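Local coordinates for protein phospho-2-dehydro-3-deoxyheptonate aldolase (Francisella tularensis, PDB 3TQK) that probably catalyses condensation of phosphoenolpyruvate with D-erythrose 4-phosphate to give DAHP, the first step of chorismate biosynthesis, at a manganese site, at residues A196-T201 and K252-N257; N225-L230 and K259-C264. All blocks are in the same frame, centred on the assembly; numbering follows the deposited sequence.

Contact 1: A196-T201 and K252-N257; sequences AVKSAT and KKADIN. With CA (calcium ion), chain D.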
loop_
_atom_site.group_PDB
_atom_site.type_symbol
_atom_site.label_atom_id
_atom_site.label_comp_id
_atom_site.label_asym_id
_atom_site.label_seq_id
_atom_site.Cartn_x
_atom_site.Cartn_y
_atom_site.Cartn_z
ATOM N N ALA A 196 -9.074 -5.142 -7.273
ATOM C CA ALA A 196 -8.564 -5.640 -6.007
ATOM C C ALA A 196 -9.424 -6.799 -5.532
ATOM O O ALA A 196 -8.905 -7.800 -5.020
ATOM C CB ALA A 196 -8.522 -4.533 -4.955
ATOM N N VAL A 197 -10.734 -6.635 -5.665
ATOM C CA VAL A 197 -11.670 -7.705 -5.335
ATOM C C VAL A 197 -11.316 -8.958 -6.156
ATOM O O VAL A 197 -11.190 -10.049 -5.607
ATOM C CB VAL A 197 -13.136 -7.278 -5.589
ATOM C CG1 VAL A 197 -14.068 -8.478 -5.534
ATOM C CG2 VAL A 197 -13.580 -6.225 -4.572
ATOM N N LYS A 198 -11.127 -8.778 -7.461
ATOM C CA LYS A 198 -10.813 -9.874 -8.354
ATOM C C LYS A 198 -9.543 -10.602 -7.923
ATOM O O LYS A 198 -9.539 -11.832 -7.796
ATOM C CB LYS A 198 -10.644 -9.354 -9.780
ATOM C CG LYS A 198 -10.384 -10.421 -10.843
ATOM C CD LYS A 198 -11.477 -11.469 -10.875
ATOM C CE LYS A 198 -11.417 -12.322 -12.152
ATOM N NZ LYS A 198 -12.370 -13.459 -12.028
ATOM N N SER A 199 -8.481 -9.839 -7.693
ATOM C CA SER A 199 -7.207 -10.396 -7.263
ATOM C C SER A 199 -7.329 -11.178 -5.969
ATOM O O SER A 199 -6.707 -12.221 -5.816
ATOM C CB SER A 199 -6.163 -9.294 -7.106
ATOM O OG SER A 199 -4.932 -9.819 -6.653
ATOM N N ALA A 200 -8.136 -10.674 -5.046
ATOM C CA ALA A 200 -8.306 -11.290 -3.731
ATOM C C ALA A 200 -9.042 -12.643 -3.767
ATOM O O ALA A 200 -8.947 -13.426 -2.808
ATOM C CB ALA A 200 -9.015 -10.314 -2.774
ATOM N N THR A 201 -9.778 -12.915 -4.847
ATOM C CA THR A 201 -10.418 -14.226 -5.023
ATOM C C THR A 201 -9.406 -15.347 -5.314
ATOM O O THR A 201 -9.737 -16.521 -5.140
ATOM C CB THR A 201 -11.476 -14.259 -6.184
ATOM O OG1 THR A 201 -10.837 -13.990 -7.441
ATOM C CG2 THR A 201 -12.622 -13.274 -5.946
ATOM N N LYS A 252 -19.284 -7.266 -13.168
ATOM C CA LYS A 252 -19.684 -8.326 -14.125
ATOM C C LYS A 252 -18.608 -8.637 -15.171
ATOM O O LYS A 252 -18.384 -9.808 -15.479
ATOM C CB LYS A 252 -21.026 -8.010 -14.815
ATOM C CG LYS A 252 -22.258 -8.050 -13.877
ATOM C CD LYS A 252 -22.395 -9.376 -13.083
ATOM C CE LYS A 252 -23.547 -9.316 -12.071
ATOM N NZ LYS A 252 -24.842 -8.990 -12.758
ATOM N N LYS A 253 -17.935 -7.608 -15.687
ATOM C CA LYS A 253 -16.795 -7.806 -16.597
ATOM C C LYS A 253 -15.673 -8.673 -15.987
ATOM O O LYS A 253 -15.024 -9.446 -16.701
ATOM C CB LYS A 253 -16.195 -6.463 -17.043
ATOM C CG LYS A 253 -16.608 -5.993 -18.429
ATOM C CD LYS A 253 -15.641 -4.914 -18.989
ATOM C CE LYS A 253 -16.183 -4.331 -20.315
ATOM N NZ LYS A 253 -15.320 -3.272 -20.920
ATOM N N ALA A 254 -15.449 -8.546 -14.679
ATOM C CA ALA A 254 -14.446 -9.355 -13.967
ATOM C C ALA A 254 -15.011 -10.691 -13.451
ATOM O O ALA A 254 -14.325 -11.421 -12.721
ATOM C CB ALA A 254 -13.839 -8.547 -12.797
ATOM N N ASP A 255 -16.253 -11.005 -13.823
ATOM C CA ASP A 255 -16.940 -12.216 -13.374
ATOM C C ASP A 255 -17.027 -12.269 -11.856
ATOM O O ASP A 255 -16.805 -13.324 -11.243
ATOM C CB ASP A 255 -16.235 -13.468 -13.929
ATOM C CG ASP A 255 -17.111 -14.720 -13.878
ATOM O OD1 ASP A 255 -18.296 -14.628 -13.461
ATOM O OD2 ASP A 255 -16.617 -15.805 -14.271
ATOM N N ILE A 256 -17.316 -11.115 -11.251
ATOM C CA ILE A 256 -17.519 -11.006 -9.809
ATOM C C ILE A 256 -18.981 -10.648 -9.600
ATOM O O ILE A 256 -19.478 -9.692 -10.191
ATOM C CB ILE A 256 -16.612 -9.923 -9.173
ATOM C CG1 ILE A 256 -15.131 -10.318 -9.299
ATOM C CG2 ILE A 256 -17.025 -9.658 -7.711
ATOM C CD1 ILE A 256 -14.726 -11.650 -8.587
ATOM N N ASN A 257 -19.660 -11.412 -8.754
ATOM C CA ASN A 257 -21.108 -11.290 -8.587
ATOM C C ASN A 257 -21.544 -10.745 -7.234
ATOM O O ASN A 257 -22.743 -10.697 -6.950
ATOM C CB ASN A 257 -21.750 -12.648 -8.821
ATOM C CG ASN A 257 -21.434 -13.203 -10.196
ATOM O OD1 ASN A 257 -20.906 -14.306 -10.321
ATOM N ND2 ASN A 257 -21.724 -12.425 -11.233
HETATM CA CA CA D . -19.323 -16.963 -14.307
HETATM O O HOH W 1 -19.816 -17.411 -12.221
#
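Val-197 makes the first touch from its helix: CG1 lies 3.9 Å from CG2 of Ile-256, the two branched side chains crossing at a slant, while Phe-182 of barrel strand 179-183 also touches Val-197. One residue on, Lys-198 does most of the work. Its CG stands opposite the backbone N (chi1 -177°), and a bend at chi2 (57°) swings the rest of the chain across the gap. CD rides 4.0 Å from CD1 of Ile-256, and NZ donates to the carbonyl O of Ala-254 at 2.9 Å, approaching somewhat off the carbonyl plane. Thr-98 of the second subunit packs against the same lysine.

The segments belong to helices 191-200 and 241-253, successive outer helices of the TIM barrel, and Ala-254 is where the latter unwinds. A Schellman motif closes it, with Asp-255 at positive phi as the C-prime residue. The ammonium group therefore sits at a helix C-terminus, where its charge would probably suit the helix dipole. Asp-255 turns its carboxylate elsewhere: OD1 binds a calcium ion at 2.7 Å, and water 1 is also bound to the metal.

At the end of the first segment, Thr-201 meets Ile-256 methyl to methyl, tip to tip, with CG2 and CD1 3.7 Å apart. Its OG1 turns back to donate to Lys-198 O, which also accepts from Thr-201 N.

Contact 2: N225-L230 and K259-C264; sequences NGHVIL and KVMIDC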
loop_
_atom_site.group_PDB
_atom_site.type_symbol
_atom_site.label_atom_id
_atom_site.label_comp_id
_atom_site.label_asym_id
_atom_site.label_seq_id
_atom_site.Cartn_x
_atom_site.Cartn_y
_atom_site.Cartn_z
ATOM N N ASN A 225 -15.619 -13.585 -0.642
ATOM C CA ASN A 225 -16.554 -12.622 -0.056
ATOM C C ASN A 225 -16.025 -11.182 -0.082
ATOM O O ASN A 225 -16.216 -10.406 0.862
ATOM C CB ASN A 225 -16.919 -13.058 1.359
ATOM C CG ASN A 225 -17.603 -14.401 1.381
ATOM O OD1 ASN A 225 -18.459 -14.685 0.525
ATOM N ND2 ASN A 225 -17.237 -15.244 2.343
ATOM N N GLY A 226 -15.365 -10.839 -1.184
ATOM C CA GLY A 226 -14.847 -9.505 -1.402
ATOM C C GLY A 226 -15.827 -8.679 -2.205
ATOM O O GLY A 226 -16.542 -9.197 -3.071
ATOM N N HIS A 227 -15.852 -7.384 -1.935
ATOM C CA HIS A 227 -16.737 -6.481 -2.655
ATOM C C HIS A 227 -16.198 -5.053 -2.609
ATOM O O HIS A 227 -15.313 -4.732 -1.815
ATOM C CB HIS A 227 -18.102 -6.509 -2.005
ATOM C CG HIS A 227 -18.097 -5.938 -0.628
ATOM N ND1 HIS A 227 -18.224 -4.586 -0.387
ATOM C CD2 HIS A 227 -17.916 -6.525 0.575
ATOM C CE1 HIS A 227 -18.140 -4.371 0.911
ATOM N NE2 HIS A 227 -17.953 -5.530 1.518
ATOM N N VAL A 228 -16.773 -4.197 -3.441
ATOM C CA VAL A 228 -16.404 -2.793 -3.504
ATOM C C VAL A 228 -17.162 -1.988 -2.453
ATOM O O VAL A 228 -18.327 -2.290 -2.133
ATOM C CB VAL A 228 -16.712 -2.212 -4.904
ATOM C CG1 VAL A 228 -16.444 -0.719 -4.957
ATOM C CG2 VAL A 228 -15.891 -2.937 -5.944
ATOM N N ILE A 229 -16.475 -0.990 -1.902
ATOM C CA ILE A 229 -17.088 0.059 -1.100
ATOM C C ILE A 229 -16.944 1.347 -1.879
ATOM O O ILE A 229 -15.831 1.718 -2.235
ATOM C CB ILE A 229 -16.372 0.256 0.250
ATOM C CG1 ILE A 229 -16.345 -1.047 1.050
ATOM C CG2 ILE A 229 -17.044 1.396 1.054
ATOM C CD1 ILE A 229 -15.310 -1.067 2.149
ATOM N N LEU A 230 -18.053 2.033 -2.133
ATOM C CA LEU A 230 -18.029 3.334 -2.814
ATOM C C LEU A 230 -17.998 4.439 -1.752
ATOM O O LEU A 230 -18.852 4.481 -0.882
ATOM C CB LEU A 230 -19.240 3.497 -3.730
ATOM C CG LEU A 230 -19.380 2.505 -4.896
ATOM C CD1 LEU A 230 -20.741 2.655 -5.573
ATOM C CD2 LEU A 230 -18.244 2.665 -5.907
ATOM N N LYS A 259 -22.196 -7.824 -4.343
ATOM C CA LYS A 259 -22.908 -6.548 -4.480
ATOM C C LYS A 259 -22.094 -5.362 -3.941
ATOM O O LYS A 259 -20.941 -5.523 -3.543
ATOM C CB LYS A 259 -24.280 -6.616 -3.795
ATOM C CG LYS A 259 -25.130 -7.817 -4.158
ATOM C CD LYS A 259 -25.551 -7.860 -5.598
ATOM C CE LYS A 259 -26.700 -8.857 -5.748
ATOM N NZ LYS A 259 -27.314 -8.790 -7.079
ATOM N N VAL A 260 -22.718 -4.184 -3.928
ATOM C CA VAL A 260 -22.048 -2.919 -3.630
ATOM C C VAL A 260 -22.412 -2.405 -2.244
ATOM O O VAL A 260 -23.579 -2.435 -1.853
ATOM C CB VAL A 260 -22.465 -1.842 -4.665
ATOM C CG1 VAL A 260 -21.942 -0.478 -4.280
ATOM C CG2 VAL A 260 -21.984 -2.228 -6.065
HETATM N N MSE A 261 -21.406 -1.940 -1.514
HETATM C CA MSE A 261 -21.593 -1.196 -0.276
HETATM C C MSE A 261 -21.285 0.285 -0.525
HETATM O O MSE A 261 -20.354 0.609 -1.274
HETATM C CB MSE A 261 -20.667 -1.738 0.818
HETATM C CG MSE A 261 -20.613 -0.868 2.086
HETATM SE SE MSE A 261 -19.507 -1.641 3.487
HETATM C CE MSE A 261 -20.569 -3.241 3.925
ATOM N N ILE A 262 -22.040 1.181 0.117
ATOM C CA ILE A 262 -21.799 2.617 -0.021
ATOM C C ILE A 262 -21.490 3.288 1.326
ATOM O O ILE A 262 -22.247 3.184 2.279
ATOM C CB ILE A 262 -22.985 3.328 -0.709
ATOM C CG1 ILE A 262 -23.368 2.591 -1.997
ATOM C CG2 ILE A 262 -22.627 4.788 -1.017
ATOM C CD1 ILE A 262 -24.497 3.210 -2.770
ATOM N N ASP A 263 -20.366 3.984 1.388
ATOM C CA ASP A 263 -19.999 4.775 2.561
ATOM C C ASP A 263 -20.801 6.061 2.513
ATOM O O ASP A 263 -20.690 6.800 1.546
ATOM C CB ASP A 263 -18.499 5.084 2.522
ATOM C CG ASP A 263 -17.960 5.633 3.851
ATOM O OD1 ASP A 263 -18.757 6.116 4.685
ATOM O OD2 ASP A 263 -16.719 5.584 4.052
ATOM N N CYS A 264 -21.628 6.329 3.524
ATOM C CA CYS A 264 -22.346 7.604 3.579
ATOM C C CYS A 264 -21.440 8.776 3.983
ATOM O O CYS A 264 -21.830 9.939 3.828
ATOM C CB CYS A 264 -23.512 7.547 4.568
ATOM S SG CYS A 264 -24.702 6.267 4.221
HETATM O O HOH W 2 -18.772 -5.879 -5.065
#
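The side chain of His-227 leans across toward the strand of Met-261. His-227 CB lies 3.4 Å from the carbonyl O of Lys-259. With chi1 at 67°, CG stands between the backbone N and the carbonyl carbon, which lays the ring forward along its own strand. His-227 ND1 then donates to Val-228 O, one residue on, at 2.9 Å; that oxygen lies in the ring plane, but the N-H reaches it from above the carbonyl plane. CE1 comes 3.7 Å from CB of Met-261, a selenomethionine whose SE sits at the ring edge. At the far end NE2 is hydrogen-bonded to Trp-156 NE1, and Phe-294 meets the ring edge-to-face.

Strands 226-230 and 260-263 run parallel, 25° apart, as neighbours in the eight-stranded TIM barrel, linked by helix 241-253 as a beta-alpha-beta crossover. Val-228 O accepts a second bond, from Met-261 N at 3.2 Å. The ladder continues with Leu-230 N to Met-261 O (2.8 Å) and Asp-263 N to Leu-230 O (2.8 Å). Towards Lys-259 the strands part, and water 2 bridges Val-228 N and Lys-259 O.

Ile-229 lies alongside Met-261, CG1 to SE 4.0 Å. On the other face, Leu-230 CD1 packs 3.6 Å from Val-260 CG1, and helix 241-253 covers Val-260.

Since an indole N-H can only donate, NE2 must accept, and with ND1 donating the pairing is consistent with a neutral His-227 ring protonated on ND1. OD2 of Asp-263 makes a salt bridge with Lys-183 and a hydrogen bond with His-266 ND1, consistent with a second-shell role in orienting this manganese ligand.

How the contacts relate
Contact 2 is barrel core, contact 1 the partly exposed outer layer, and the chain runs between them alternately: strand 226-230 leads into helix 241-253, which leads into strand 260-263. They meet directly at Val-197, whose CG2 packs 3.5 Å from the backbone C of His-227, so helix 191-200 rests on the strand as well as on the end of its neighbouring helix. Contact 1 relies on one long lysine, a few methyl groups and a helix-end carbonyl, with calcium at its outer side. Contact 2 is a ladder of backbone hydrogen bonds with mostly buried side chains on both faces, its polar groups paired within the barrel and leading towards the manganese site.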